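Long-range contacts in MsStt7d protein (Micromonas, PDB 4IX3), which is probably a state transition protein kinase that binds ATP and transfers phosphate to proteins, here as its magnesium-bound catalytic domain: residues K8-T13 against C87-A92; L62-M67 against E105-M110; K147-L152 against C255-L260; R167-A172 against R247-S252. All coordinates share one frame; numbering follows the deposited sequence.

Interaction 1: K8-T13 against C87-A92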
loop_
_atom_site.group_PDB
_atom_site.type_symbol
_atom_site.label_atom_id
_atom_site.label_comp_id
_atom_site.label_asym_id
_atom_site.label_seq_id
_atom_site.Cartn_x
_atom_site.Cartn_y
_atom_site.Cartn_z
ATOM N N LYS B 8 13.131 26.473 -9.106
ATOM C CA LYS B 8 12.205 25.395 -8.723
ATOM C C LYS B 8 10.970 26.050 -8.106
ATOM O O LYS B 8 11.041 27.175 -7.651
ATOM C CB LYS B 8 12.868 24.508 -7.666
ATOM C CG LYS B 8 14.252 23.924 -7.935
ATOM C CD LYS B 8 14.353 22.959 -9.111
ATOM C CE LYS B 8 14.653 23.629 -10.452
ATOM N NZ LYS B 8 14.989 22.557 -11.421
ATOM N N THR B 9 9.812 25.420 -8.170
ATOM C CA THR B 9 8.622 25.908 -7.479
ATOM C C THR B 9 8.263 24.886 -6.410
ATOM O O THR B 9 8.230 23.676 -6.691
ATOM C CB THR B 9 7.462 26.199 -8.439
ATOM O OG1 THR B 9 7.130 25.004 -9.163
ATOM C CG2 THR B 9 7.832 27.326 -9.418
ATOM N N LEU B 10 8.048 25.368 -5.194
ATOM C CA LEU B 10 7.706 24.508 -4.066
ATOM C C LEU B 10 6.429 24.975 -3.398
ATOM O O LEU B 10 6.253 26.177 -3.164
ATOM C CB LEU B 10 8.835 24.503 -3.029
ATOM C CG LEU B 10 10.103 23.859 -3.608
ATOM C CD1 LEU B 10 11.270 24.010 -2.647
ATOM C CD2 LEU B 10 9.936 22.389 -3.921
ATOM N N ARG B 11 5.533 24.043 -3.050
ATOM C CA ARG B 11 4.288 24.414 -2.353
ATOM C C ARG B 11 4.555 24.536 -0.851
ATOM O O ARG B 11 5.258 23.725 -0.232
ATOM C CB ARG B 11 3.243 23.328 -2.679
ATOM C CG ARG B 11 2.736 23.386 -4.112
ATOM C CD ARG B 11 2.017 22.111 -4.523
ATOM N NE ARG B 11 2.929 20.990 -4.671
ATOM C CZ ARG B 11 2.569 19.803 -5.149
ATOM N NH1 ARG B 11 1.290 19.600 -5.468
ATOM N NH2 ARG B 11 3.503 18.857 -5.350
ATOM N N ARG B 12 3.959 25.560 -0.230
ATOM C CA ARG B 12 4.155 25.833 1.185
ATOM C C ARG B 12 2.848 26.342 1.796
ATOM O O ARG B 12 1.988 26.836 1.087
ATOM C CB ARG B 12 5.274 26.865 1.392
ATOM C CG ARG B 12 6.663 26.367 0.960
ATOM C CD ARG B 12 7.138 25.249 1.859
ATOM N NE ARG B 12 8.333 24.584 1.337
ATOM C CZ ARG B 12 9.582 24.967 1.591
ATOM N NH1 ARG B 12 9.829 26.092 2.287
ATOM N NH2 ARG B 12 10.579 24.262 1.092
ATOM N N THR B 13 2.782 26.281 3.117
ATOM C CA THR B 13 1.674 26.865 3.880
ATOM C C THR B 13 2.303 27.994 4.686
ATOM O O THR B 13 3.283 27.775 5.376
ATOM C CB THR B 13 1.116 25.796 4.837
ATOM O OG1 THR B 13 0.373 24.884 4.021
ATOM C CG2 THR B 13 0.168 26.448 5.863
ATOM N N CYS B 87 0.492 21.948 4.036
ATOM C CA CYS B 87 1.484 21.155 3.337
ATOM C C CYS B 87 2.875 21.723 3.534
ATOM O O CYS B 87 3.009 22.877 3.937
ATOM C CB CYS B 87 1.141 21.042 1.852
ATOM S SG CYS B 87 1.424 22.558 0.924
ATOM N N ILE B 88 3.889 20.930 3.188
ATOM C CA ILE B 88 5.283 21.405 3.115
ATOM C C ILE B 88 5.935 20.639 1.992
ATOM O O ILE B 88 6.018 19.415 2.077
ATOM C CB ILE B 88 6.085 21.138 4.436
ATOM C CG1 ILE B 88 5.220 21.374 5.671
ATOM C CG2 ILE B 88 7.367 22.006 4.415
ATOM C CD1 ILE B 88 4.550 20.122 6.231
ATOM N N GLU B 89 6.421 21.298 0.956
ATOM C CA GLU B 89 7.130 20.617 -0.123
ATOM C C GLU B 89 8.615 20.934 -0.068
ATOM O O GLU B 89 8.962 22.062 -0.038
ATOM C CB GLU B 89 6.520 20.989 -1.454
ATOM C CG GLU B 89 7.013 20.097 -2.594
ATOM C CD GLU B 89 6.276 20.337 -3.890
ATOM O OE1 GLU B 89 5.787 21.441 -4.137
ATOM O OE2 GLU B 89 6.169 19.395 -4.657
ATOM N N LEU B 90 9.460 19.909 -0.027
ATOM C CA LEU B 90 10.900 20.118 0.068
ATOM C C LEU B 90 11.596 19.695 -1.218
ATOM O O LEU B 90 11.263 18.661 -1.799
ATOM C CB LEU B 90 11.477 19.347 1.256
ATOM C CG LEU B 90 11.503 20.086 2.596
ATOM C CD1 LEU B 90 10.537 19.445 3.582
ATOM C CD2 LEU B 90 12.913 20.117 3.165
ATOM N N GLY B 91 12.560 20.493 -1.663
ATOM C CA GLY B 91 13.283 20.175 -2.902
ATOM C C GLY B 91 14.405 19.200 -2.620
ATOM O O GLY B 91 14.523 18.606 -1.544
ATOM N N ALA B 92 15.237 19.018 -3.641
ATOM C CA ALA B 92 16.320 18.009 -3.571
ATOM C C ALA B 92 17.465 18.448 -2.624
ATOM O O ALA B 92 17.796 17.747 -1.654
ATOM C CB ALA B 92 16.858 17.706 -4.972
HETATM O O HOH W 1 5.936 21.934 -6.799
HETATM O O HOH W 2 4.914 24.850 4.214
#

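Interaction 2: L62-M67 against E105-M110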
loop_
_atom_site.group_PDB
_atom_site.type_symbol
_atom_site.label_atom_id
_atom_site.label_comp_id
_atom_site.label_asym_id
_atom_site.label_seq_id
_atom_site.Cartn_x
_atom_site.Cartn_y
_atom_site.Cartn_z
ATOM N N LEU B 62 -2.458 10.819 -5.851
ATOM C CA LEU B 62 -3.375 10.446 -4.750
ATOM C C LEU B 62 -3.121 11.330 -3.514
ATOM O O LEU B 62 -4.077 11.751 -2.851
ATOM C CB LEU B 62 -3.188 8.948 -4.402
ATOM C CG LEU B 62 -3.708 8.003 -5.486
ATOM C CD1 LEU B 62 -3.212 6.615 -5.135
ATOM C CD2 LEU B 62 -5.227 8.038 -5.556
ATOM N N LEU B 63 -1.856 11.641 -3.203
ATOM C CA LEU B 63 -1.597 12.516 -2.072
ATOM C C LEU B 63 -2.109 13.925 -2.378
ATOM O O LEU B 63 -2.604 14.612 -1.464
ATOM C CB LEU B 63 -0.103 12.540 -1.746
ATOM C CG LEU B 63 0.289 13.248 -0.449
ATOM C CD1 LEU B 63 -0.177 12.441 0.766
ATOM C CD2 LEU B 63 1.815 13.425 -0.374
ATOM N N GLU B 64 -1.992 14.386 -3.622
ATOM C CA GLU B 64 -2.540 15.686 -3.989
ATOM C C GLU B 64 -4.049 15.725 -3.824
ATOM O O GLU B 64 -4.598 16.736 -3.373
ATOM C CB GLU B 64 -2.155 16.042 -5.412
ATOM C CG GLU B 64 -0.712 16.530 -5.496
ATOM C CD GLU B 64 -0.220 16.706 -6.917
ATOM O OE1 GLU B 64 -0.824 16.163 -7.852
ATOM O OE2 GLU B 64 0.897 17.246 -7.042
ATOM N N CYS B 65 -4.729 14.645 -4.193
ATOM C CA CYS B 65 -6.164 14.591 -3.967
ATOM C C CYS B 65 -6.479 14.614 -2.468
ATOM O O CYS B 65 -7.419 15.332 -2.026
ATOM C CB CYS B 65 -6.741 13.354 -4.626
ATOM S SG CYS B 65 -8.521 13.473 -4.795
ATOM N N GLU B 66 -5.790 13.809 -1.678
ATOM C CA GLU B 66 -5.973 13.831 -0.236
ATOM C C GLU B 66 -5.767 15.245 0.305
ATOM O O GLU B 66 -6.512 15.725 1.181
ATOM C CB GLU B 66 -5.008 12.864 0.433
ATOM C CG GLU B 66 -5.139 12.882 1.940
ATOM C CD GLU B 66 -4.379 11.760 2.615
ATOM O OE1 GLU B 66 -3.710 10.990 1.874
ATOM O OE2 GLU B 66 -4.398 11.690 3.863
ATOM N N MET B 67 -4.778 15.958 -0.222
ATOM C CA MET B 67 -4.548 17.342 0.178
ATOM C C MET B 67 -5.750 18.212 -0.157
ATOM O O MET B 67 -6.209 18.951 0.747
ATOM C CB MET B 67 -3.295 17.845 -0.545
ATOM C CG MET B 67 -3.009 19.296 -0.180
ATOM S SD MET B 67 -1.379 19.873 -0.810
ATOM C CE MET B 67 -1.704 19.892 -2.561
ATOM N N GLU B 105 12.926 15.145 0.423
ATOM C CA GLU B 105 12.430 15.746 -0.829
ATOM C C GLU B 105 11.011 15.258 -1.164
ATOM O O GLU B 105 10.741 14.040 -1.163
ATOM C CB GLU B 105 13.452 15.369 -1.939
ATOM C CG GLU B 105 13.091 15.915 -3.314
ATOM C CD GLU B 105 12.105 15.074 -4.142
ATOM O OE1 GLU B 105 12.283 13.818 -4.125
ATOM O OE2 GLU B 105 11.205 15.637 -4.828
ATOM N N GLY B 106 10.137 16.180 -1.561
ATOM C CA GLY B 106 8.782 15.894 -2.027
ATOM C C GLY B 106 7.721 16.566 -1.152
ATOM O O GLY B 106 8.013 17.303 -0.233
ATOM N N LEU B 107 6.490 16.253 -1.447
ATOM C CA LEU B 107 5.327 16.879 -0.812
ATOM C C LEU B 107 4.999 16.146 0.491
ATOM O O LEU B 107 4.897 14.906 0.525
ATOM C CB LEU B 107 4.135 16.817 -1.778
ATOM C CG LEU B 107 2.844 17.429 -1.212
ATOM C CD1 LEU B 107 3.007 18.934 -1.043
ATOM C CD2 LEU B 107 1.700 17.131 -2.214
ATOM N N TRP B 108 4.752 16.919 1.530
ATOM C CA TRP B 108 4.276 16.450 2.830
ATOM C C TRP B 108 2.966 17.095 3.205
ATOM O O TRP B 108 2.749 18.292 2.917
ATOM C CB TRP B 108 5.263 16.772 3.943
ATOM C CG TRP B 108 6.546 16.013 3.809
ATOM C CD1 TRP B 108 7.663 16.303 3.026
ATOM C CD2 TRP B 108 6.835 14.792 4.508
ATOM N NE1 TRP B 108 8.626 15.338 3.237
ATOM C CE2 TRP B 108 8.181 14.400 4.143
ATOM C CE3 TRP B 108 6.139 14.034 5.456
ATOM C CZ2 TRP B 108 8.742 13.241 4.624
ATOM C CZ3 TRP B 108 6.718 12.884 5.958
ATOM C CH2 TRP B 108 7.994 12.479 5.547
ATOM N N LEU B 109 2.074 16.356 3.884
ATOM C CA LEU B 109 0.893 16.929 4.563
ATOM C C LEU B 109 1.114 16.838 6.054
ATOM O O LEU B 109 1.766 15.915 6.567
ATOM C CB LEU B 109 -0.346 16.130 4.155
ATOM C CG LEU B 109 -0.575 16.015 2.661
ATOM C CD1 LEU B 109 -1.908 15.310 2.402
ATOM C CD2 LEU B 109 -0.547 17.392 1.981
ATOM N N MET B 110 0.481 17.754 6.808
ATOM C CA MET B 110 0.621 17.787 8.252
ATOM C C MET B 110 -0.740 18.006 8.925
ATOM O O MET B 110 -1.551 18.808 8.446
ATOM C CB MET B 110 1.596 18.904 8.658
ATOM C CG MET B 110 1.986 18.877 10.136
ATOM S SD MET B 110 3.371 19.968 10.528
ATOM C CE MET B 110 2.539 21.558 10.536
#

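Interaction 3: K147-L152 against C255-L260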
loop_
_atom_site.group_PDB
_atom_site.type_symbol
_atom_site.label_atom_id
_atom_site.label_comp_id
_atom_site.label_asym_id
_atom_site.label_seq_id
_atom_site.Cartn_x
_atom_site.Cartn_y
_atom_site.Cartn_z
ATOM N N LYS B 147 -22.543 6.949 22.460
ATOM C CA LYS B 147 -21.771 8.179 22.361
ATOM C C LYS B 147 -20.954 8.225 21.068
ATOM O O LYS B 147 -20.925 9.225 20.341
ATOM C CB LYS B 147 -20.893 8.372 23.582
ATOM C CG LYS B 147 -20.137 9.707 23.590
ATOM C CD LYS B 147 -19.279 9.857 24.858
ATOM C CE LYS B 147 -18.804 11.276 25.161
ATOM N NZ LYS B 147 -17.835 11.734 24.117
ATOM N N ALA B 148 -20.237 7.129 20.781
ATOM C CA ALA B 148 -19.373 7.080 19.599
ATOM C C ALA B 148 -20.193 7.188 18.335
ATOM O O ALA B 148 -19.798 7.874 17.388
ATOM C CB ALA B 148 -18.579 5.788 19.573
ATOM N N MET B 149 -21.309 6.451 18.239
ATOM C CA MET B 149 -22.094 6.467 17.032
ATOM C C MET B 149 -22.741 7.828 16.803
ATOM O O MET B 149 -22.878 8.254 15.652
ATOM C CB MET B 149 -23.094 5.307 16.966
ATOM C CG MET B 149 -22.475 3.926 16.806
ATOM S SD MET B 149 -21.400 3.735 15.353
ATOM C CE MET B 149 -22.626 3.991 14.070
ATOM N N ARG B 150 -23.166 8.492 17.874
ATOM C CA ARG B 150 -23.772 9.806 17.664
ATOM C C ARG B 150 -22.702 10.734 17.071
ATOM O O ARG B 150 -23.015 11.504 16.138
ATOM C CB ARG B 150 -24.274 10.348 19.018
ATOM C CG ARG B 150 -25.038 11.663 18.906
ATOM C CD ARG B 150 -25.452 12.208 20.264
ATOM N NE ARG B 150 -26.464 11.378 20.918
ATOM C CZ ARG B 150 -26.243 10.602 21.970
ATOM N NH1 ARG B 150 -25.017 10.543 22.495
ATOM N NH2 ARG B 150 -27.266 9.947 22.534
ATOM N N GLU B 151 -21.474 10.655 17.610
ATOM C CA GLU B 151 -20.397 11.520 17.083
ATOM C C GLU B 151 -19.993 11.147 15.656
ATOM O O GLU B 151 -19.849 12.005 14.777
ATOM C CB GLU B 151 -19.208 11.445 18.034
ATOM C CG GLU B 151 -19.553 12.086 19.367
ATOM C CD GLU B 151 -18.572 11.792 20.473
ATOM O OE1 GLU B 151 -18.831 12.259 21.625
ATOM O OE2 GLU B 151 -17.549 11.062 20.271
ATOM N N LEU B 152 -19.832 9.861 15.401
ATOM C CA LEU B 152 -19.446 9.404 14.061
ATOM C C LEU B 152 -20.513 9.716 13.012
ATOM O O LEU B 152 -20.203 10.247 11.929
ATOM C CB LEU B 152 -19.241 7.882 14.094
ATOM C CG LEU B 152 -18.936 7.255 12.709
ATOM C CD1 LEU B 152 -17.686 7.874 12.065
ATOM C CD2 LEU B 152 -18.744 5.748 12.918
ATOM N N CYS B 255 -20.677 -1.371 10.604
ATOM C CA CYS B 255 -19.612 -2.221 11.098
ATOM C C CYS B 255 -18.973 -1.699 12.351
ATOM O O CYS B 255 -18.700 -2.458 13.269
ATOM C CB CYS B 255 -18.540 -2.421 10.010
ATOM S SG CYS B 255 -19.077 -3.338 8.533
ATOM N N VAL B 256 -18.693 -0.377 12.384
ATOM C CA VAL B 256 -18.133 0.208 13.610
ATOM C C VAL B 256 -19.122 -0.061 14.764
ATOM O O VAL B 256 -18.677 -0.418 15.848
ATOM C CB VAL B 256 -17.958 1.738 13.435
ATOM C CG1 VAL B 256 -17.594 2.430 14.751
ATOM C CG2 VAL B 256 -16.870 2.019 12.385
ATOM N N MET B 257 -20.405 0.188 14.542
ATOM C CA MET B 257 -21.384 -0.025 15.593
ATOM C C MET B 257 -21.397 -1.467 16.125
ATOM O O MET B 257 -21.426 -1.671 17.352
ATOM C CB MET B 257 -22.759 0.302 15.075
ATOM C CG MET B 257 -23.835 0.097 16.151
ATOM S SD MET B 257 -25.315 1.000 15.773
ATOM C CE MET B 257 -26.391 0.392 17.095
ATOM N N LEU B 258 -21.347 -2.454 15.211
ATOM C CA LEU B 258 -21.280 -3.851 15.657
ATOM C C LEU B 258 -20.098 -4.069 16.577
ATOM O O LEU B 258 -20.198 -4.774 17.578
ATOM C CB LEU B 258 -21.166 -4.784 14.464
ATOM C CG LEU B 258 -22.453 -4.915 13.617
ATOM C CD1 LEU B 258 -22.194 -5.476 12.237
ATOM C CD2 LEU B 258 -23.506 -5.782 14.338
ATOM N N GLN B 259 -18.914 -3.563 16.189
ATOM C CA GLN B 259 -17.752 -3.796 17.010
ATOM C C GLN B 259 -17.799 -3.082 18.353
ATOM O O GLN B 259 -17.345 -3.618 19.349
ATOM C CB GLN B 259 -16.513 -3.419 16.209
ATOM C CG GLN B 259 -16.372 -4.241 14.939
ATOM C CD GLN B 259 -14.967 -4.284 14.391
ATOM O OE1 GLN B 259 -14.308 -5.353 14.350
ATOM N NE2 GLN B 259 -14.558 -3.173 13.860
ATOM N N LEU B 260 -18.281 -1.832 18.351
ATOM C CA LEU B 260 -18.398 -1.144 19.640
ATOM C C LEU B 260 -19.405 -1.872 20.542
ATOM O O LEU B 260 -19.185 -1.941 21.739
ATOM C CB LEU B 260 -18.835 0.306 19.414
ATOM C CG LEU B 260 -17.792 1.123 18.638
ATOM C CD1 LEU B 260 -18.392 2.491 18.441
ATOM C CD2 LEU B 260 -16.502 1.144 19.441
#

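Interaction 4: R167-A172 against R247-S252. With MG (magnesium ion), chain E.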
loop_
_atom_site.group_PDB
_atom_site.type_symbol
_atom_site.label_atom_id
_atom_site.label_comp_id
_atom_site.label_asym_id
_atom_site.label_seq_id
_atom_site.Cartn_x
_atom_site.Cartn_y
_atom_site.Cartn_z
ATOM N N ARG B 167 -15.007 6.929 2.718
ATOM C CA ARG B 167 -14.584 5.700 2.056
ATOM C C ARG B 167 -13.825 4.710 2.943
ATOM O O ARG B 167 -13.755 3.525 2.619
ATOM C CB ARG B 167 -13.746 6.030 0.816
ATOM C CG ARG B 167 -14.245 5.374 -0.462
ATOM C CD ARG B 167 -13.090 4.991 -1.372
ATOM N NE ARG B 167 -13.325 5.399 -2.754
ATOM C CZ ARG B 167 -13.713 4.573 -3.722
ATOM N NH1 ARG B 167 -13.911 3.289 -3.460
ATOM N NH2 ARG B 167 -13.902 5.032 -4.951
ATOM N N ASP B 168 -13.251 5.177 4.050
ATOM C CA ASP B 168 -12.432 4.275 4.882
ATOM C C ASP B 168 -12.774 4.408 6.355
ATOM O O ASP B 168 -11.910 4.457 7.227
ATOM C CB ASP B 168 -10.918 4.504 4.630
ATOM C CG ASP B 168 -10.050 3.313 5.046
ATOM O OD1 ASP B 168 -10.604 2.234 5.321
ATOM O OD2 ASP B 168 -8.806 3.481 5.124
ATOM N N VAL B 169 -14.084 4.447 6.601
ATOM C CA VAL B 169 -14.558 4.504 7.988
ATOM C C VAL B 169 -14.324 3.138 8.639
ATOM O O VAL B 169 -14.728 2.083 8.092
ATOM C CB VAL B 169 -16.054 4.890 8.000
ATOM C CG1 VAL B 169 -16.645 4.725 9.391
ATOM C CG2 VAL B 169 -16.233 6.313 7.490
ATOM N N LYS B 170 -13.715 3.163 9.815
ATOM C CA LYS B 170 -13.442 1.954 10.579
ATOM C C LYS B 170 -12.858 2.393 11.921
ATOM O O LYS B 170 -12.370 3.526 12.030
ATOM C CB LYS B 170 -12.486 0.955 9.848
ATOM C CG LYS B 170 -11.158 1.611 9.435
ATOM C CD LYS B 170 -10.406 0.650 8.535
ATOM C CE LYS B 170 -9.056 1.187 8.078
ATOM N NZ LYS B 170 -8.743 0.684 6.710
ATOM N N PRO B 171 -12.840 1.521 12.927
ATOM C CA PRO B 171 -12.262 1.885 14.214
ATOM C C PRO B 171 -10.798 2.368 14.149
ATOM O O PRO B 171 -10.412 3.273 14.902
ATOM C CB PRO B 171 -12.470 0.618 15.058
ATOM C CG PRO B 171 -13.742 0.022 14.478
ATOM C CD PRO B 171 -13.521 0.196 12.989
ATOM N N ALA B 172 -9.982 1.825 13.234
ATOM C CA ALA B 172 -8.584 2.221 13.166
ATOM C C ALA B 172 -8.472 3.668 12.679
ATOM O O ALA B 172 -7.393 4.254 12.817
ATOM C CB ALA B 172 -7.797 1.317 12.191
ATOM N N ARG B 247 -23.913 6.060 1.075
ATOM C CA ARG B 247 -24.332 4.796 1.723
ATOM C C ARG B 247 -23.179 3.798 1.826
ATOM O O ARG B 247 -23.237 2.880 2.653
ATOM C CB ARG B 247 -25.541 4.167 1.027
ATOM C CG ARG B 247 -26.867 4.597 1.637
ATOM C CD ARG B 247 -27.095 6.103 1.736
ATOM N NE ARG B 247 -28.514 6.360 1.946
ATOM C CZ ARG B 247 -29.142 7.479 1.600
ATOM N NH1 ARG B 247 -28.443 8.539 1.194
ATOM N NH2 ARG B 247 -30.463 7.557 1.680
ATOM N N PHE B 248 -22.055 4.034 1.114
ATOM C CA PHE B 248 -20.847 3.255 1.413
ATOM C C PHE B 248 -20.378 3.507 2.846
ATOM O O PHE B 248 -20.037 2.580 3.609
ATOM C CB PHE B 248 -19.741 3.630 0.406
ATOM C CG PHE B 248 -18.485 2.812 0.569
ATOM C CD1 PHE B 248 -18.180 1.786 -0.335
ATOM C CD2 PHE B 248 -17.531 3.117 1.529
ATOM C CE1 PHE B 248 -17.027 0.999 -0.172
ATOM C CE2 PHE B 248 -16.367 2.385 1.679
ATOM C CZ PHE B 248 -16.115 1.302 0.818
ATOM N N ASP B 249 -20.408 4.788 3.243
ATOM C CA ASP B 249 -20.043 5.147 4.613
ATOM C C ASP B 249 -21.073 4.653 5.646
ATOM O O ASP B 249 -20.699 4.281 6.745
ATOM C CB ASP B 249 -19.897 6.663 4.789
ATOM C CG ASP B 249 -18.619 7.240 4.168
ATOM O OD1 ASP B 249 -17.638 6.492 3.917
ATOM O OD2 ASP B 249 -18.581 8.495 4.047
ATOM N N SER B 250 -22.339 4.582 5.242
ATOM C CA SER B 250 -23.360 4.046 6.172
ATOM C C SER B 250 -23.066 2.586 6.559
ATOM O O SER B 250 -23.069 2.223 7.735
ATOM C CB SER B 250 -24.726 4.092 5.527
ATOM O OG SER B 250 -25.119 5.441 5.283
ATOM N N TRP B 251 -22.690 1.771 5.554
ATOM C CA TRP B 251 -22.367 0.347 5.826
ATOM C C TRP B 251 -21.158 0.252 6.737
ATOM O O TRP B 251 -21.156 -0.460 7.736
ATOM C CB TRP B 251 -22.084 -0.343 4.511
ATOM C CG TRP B 251 -21.626 -1.762 4.728
ATOM C CD1 TRP B 251 -20.333 -2.208 4.979
ATOM C CD2 TRP B 251 -22.454 -2.959 4.645
ATOM N NE1 TRP B 251 -20.312 -3.563 5.180
ATOM C CE2 TRP B 251 -21.568 -4.079 4.962
ATOM C CE3 TRP B 251 -23.813 -3.206 4.436
ATOM C CZ2 TRP B 251 -22.031 -5.392 4.987
ATOM C CZ3 TRP B 251 -24.278 -4.521 4.490
ATOM C CH2 TRP B 251 -23.403 -5.589 4.797
ATOM N N SER B 252 -20.089 1.038 6.450
ATOM C CA SER B 252 -18.935 1.005 7.326
ATOM C C SER B 252 -19.244 1.468 8.751
ATOM O O SER B 252 -18.727 0.892 9.688
ATOM C CB SER B 252 -17.836 1.926 6.768
ATOM O OG SER B 252 -17.471 1.584 5.443
HETATM MG MG MG E . -7.121 4.334 4.422
HETATM O O HOH W 3 -16.261 4.119 4.648
HETATM O O HOH W 4 -8.183 5.335 2.953
HETATM O O HOH W 5 -5.393 5.389 3.740
HETATM O O HOH W 6 -5.970 3.492 5.837
HETATM O O HOH W 7 -6.773 2.837 3.139
#

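Interaction 1: K8-T13 against C87-A92
Arg11 and Glu89 lock together through a bidentate salt bridge. The Arg11 guanidinium comes side-on, NE giving its hydrogen to Glu89 OE1 at 2.9 Å and NH2 to OE2 at 2.8 Å. Both carboxylate oxygens lie in the guanidinium plane, but the carboxylate is turned 50° from it and is met from above its own plane. The bend of the arginine chain at chi3 (-70°) lets this edge come round to Glu89. The anti lone pair of OE1 also takes the backbone N of Arg11 (2.8 Å), and a water links this oxygen to Thr9 O. In the other direction Glu89 N donates to Arg11 O. A glutamine in place of Glu89 would probably leave the Arg11 guanidinium without its opposite charge and weaken the grip on the incoming chain. Arg12 folds back at chi2 (-67°), and its NE and NH2 fork onto the single atom Glu89 O (2.9 and 3.0 Å) from one face of the carbonyl plane. Leu10 runs obliquely to Glu89, with CD2 3.9 Å from Glu89 CG, while its CD1 rests against the backbone of Gly91. At the far end Thr13 OG1 accepts Cys87 N at 2.9 Å, and a second water joins Thr13 N to Cys87 O. Arg11 NH1 pairs with Glu64 of helix 59-76, so the arginine bridges helix and strand. The contact thus lays the extended N-terminal lead-in, running roughly antiparallel, along strand 84-90, the edge strand of the kinase N-lobe sheet.

Interaction 2: L62-M67 against E105-M110
Leu63 and Leu107 both hold CG anti to the backbone N (chi1 -171° in Leu63), which carries their branches into the gap between helix and strand. Leu109 instead sets CG beside its backbone N, and its two methyls touch Leu63 and Met67. Leu63 sends a branch to each strand residue: CD1 lies 3.7 Å from Leu109 CD1, the two side chains sliding past each other in opposite directions, while CD2 reaches Leu107 CD2 at 4.1 Å in an oblique crossing. The same CD2 comes 3.5 Å from Leu107 O. An alanine at Leu63 would remove both branches and is likely to open a gap between the helix and the two strand leucines. Met67 crosses Leu109 at about a right angle, laying CB 3.8 Å from Leu109 CD2, with CG and SD over the same methyl. The aliphatic parts of two glutamates complete the layer, Glu64 CG at 4.1 Å from Leu107 CD2 and Glu66 CG against Leu109 CD1. Their carboxylates turn to other partners: Glu64 to Arg11, and Glu66 to Lys50, the ADP-binding lysine. This lysine-glutamate bridge is the one seen in kinases with the C-helix swung in. The axes of segments 62-67 and 106-110 come within 9.6 Å and run in broadly the same direction, 33° apart. Helix 59-76 therefore lies on one face of the N-lobe sheet, over strand 106-112, where Cys87 of strand 84-90 also meets Met67, Leu107 and Leu109; Trp108 lies on the other face, touching Leu49 and Asn51 of strand 45-52.

Interaction 3: K147-L152 against C255-L260
Ala148 and Leu260 meet where two helices of the kinase C-lobe core, 141-161 and 246-261 (the E and F helices of the protein kinase fold), pack antiparallel. Their short segments run at 165° to one another with axes 10.3 Å apart, and the contact between them is wholly apolar. Lys147 makes no contact with the partner segment and bridges Glu151 one turn on, NZ to OE1 at 2.7 Å through the syn lone pair of the carboxylate; NZ also reaches the carbonyl of Met134. Ala148 follows, its small CB facing the partner and letting Leu260 CD1 come in to 3.5 Å, tighter than usual for two carbons. Ala148 also touches Leu184 of strand 183-186. Met149 is the broadest contributor. Its chain starts with CG beside the backbone N and bends at both chi2 (-57°) and chi3 (-64°), so the thioether curls over the partner helix instead of stretching past it. SD sits 3.7 Å from Met257 CB, and CE lies over the same carbon. The two methionines cross at about a right angle, and Met257 continues extended away from the contact to Leu304 and Leu314 of helix 302-318. SD also borders Val256 CG1 at 4.1 Å, so it touches two consecutive residues of the F helix. One turn beyond Ala148, Leu152 closes the row, with Leu186 as a further neighbour. It meets Val256 tip to tip, CD2 against CG1 at 4.0 Å.

Interaction 4: R167-A172 against R247-S252
The HRD motif of the catalytic loop is held to the F helix here, through a bond from the Arg167 backbone to the Asp249 carboxylate. Arg167 N donates to the syn lone pair of Asp249 OD1 at 2.9 Å, in a nearly straight bond (161°). Asp249 OD2 is taken by His160 and by the backbone N of His166, so the carboxylate is fixed from both of its oxygens. A water extends the hold, donating to Asp249 OD1 and to Ser252 OG (2.9 Å) while accepting Val169 N. Ser252 OG is also bonded to Tyr215 O. An aspartate of the F helix bonded to the backbone of the HRD motif is a hallmark of the protein kinase fold. With CG anti to its backbone N (chi1 -176°), Phe248 turns its ring edge to the loop, CE2 lying 3.0 Å from Arg167 O near the ring plane. Val169 packs the next turn: its CB is 3.7 Å from Ser252 CB, and its side chain crosses that of Asp249 at about a right angle, CG2 3.8 Å from Asp249 OD1. From the other side of the loop Asp168 leads away from the helix to magnesium, which OD2 binds at 2.0 Å; four waters and Asp188 complete the shell. Lys170 NZ meets Asp168 OD1 at 2.8 Å through the syn lone pair, and it has a second acidic partner in Asp212.

Interactions 1 and 2 build up the N-lobe: their centres are 10 Å apart, strands 84-90 and 106-112 are neighbours in one sheet, and Ile88 O lies 2.9 Å from Trp108 N. Interactions 3 and 4 lie in the C-lobe, 11 Å apart between centres, and share helix 246-261; Val256 CG2 touches Val169 CG1 at 4.0 Å. Interactions 2 and 4 lie in different lobes, nearest atoms about 9 Å apart, consistent with their flanking the nucleotide site. Glu66 of interaction 2 comes about 4 Å from the side chain of Asp188, which shares the magnesium ion with Asp168 of interaction 4. Interactions 1 and 3 are farthest apart, centres 39 Å apart.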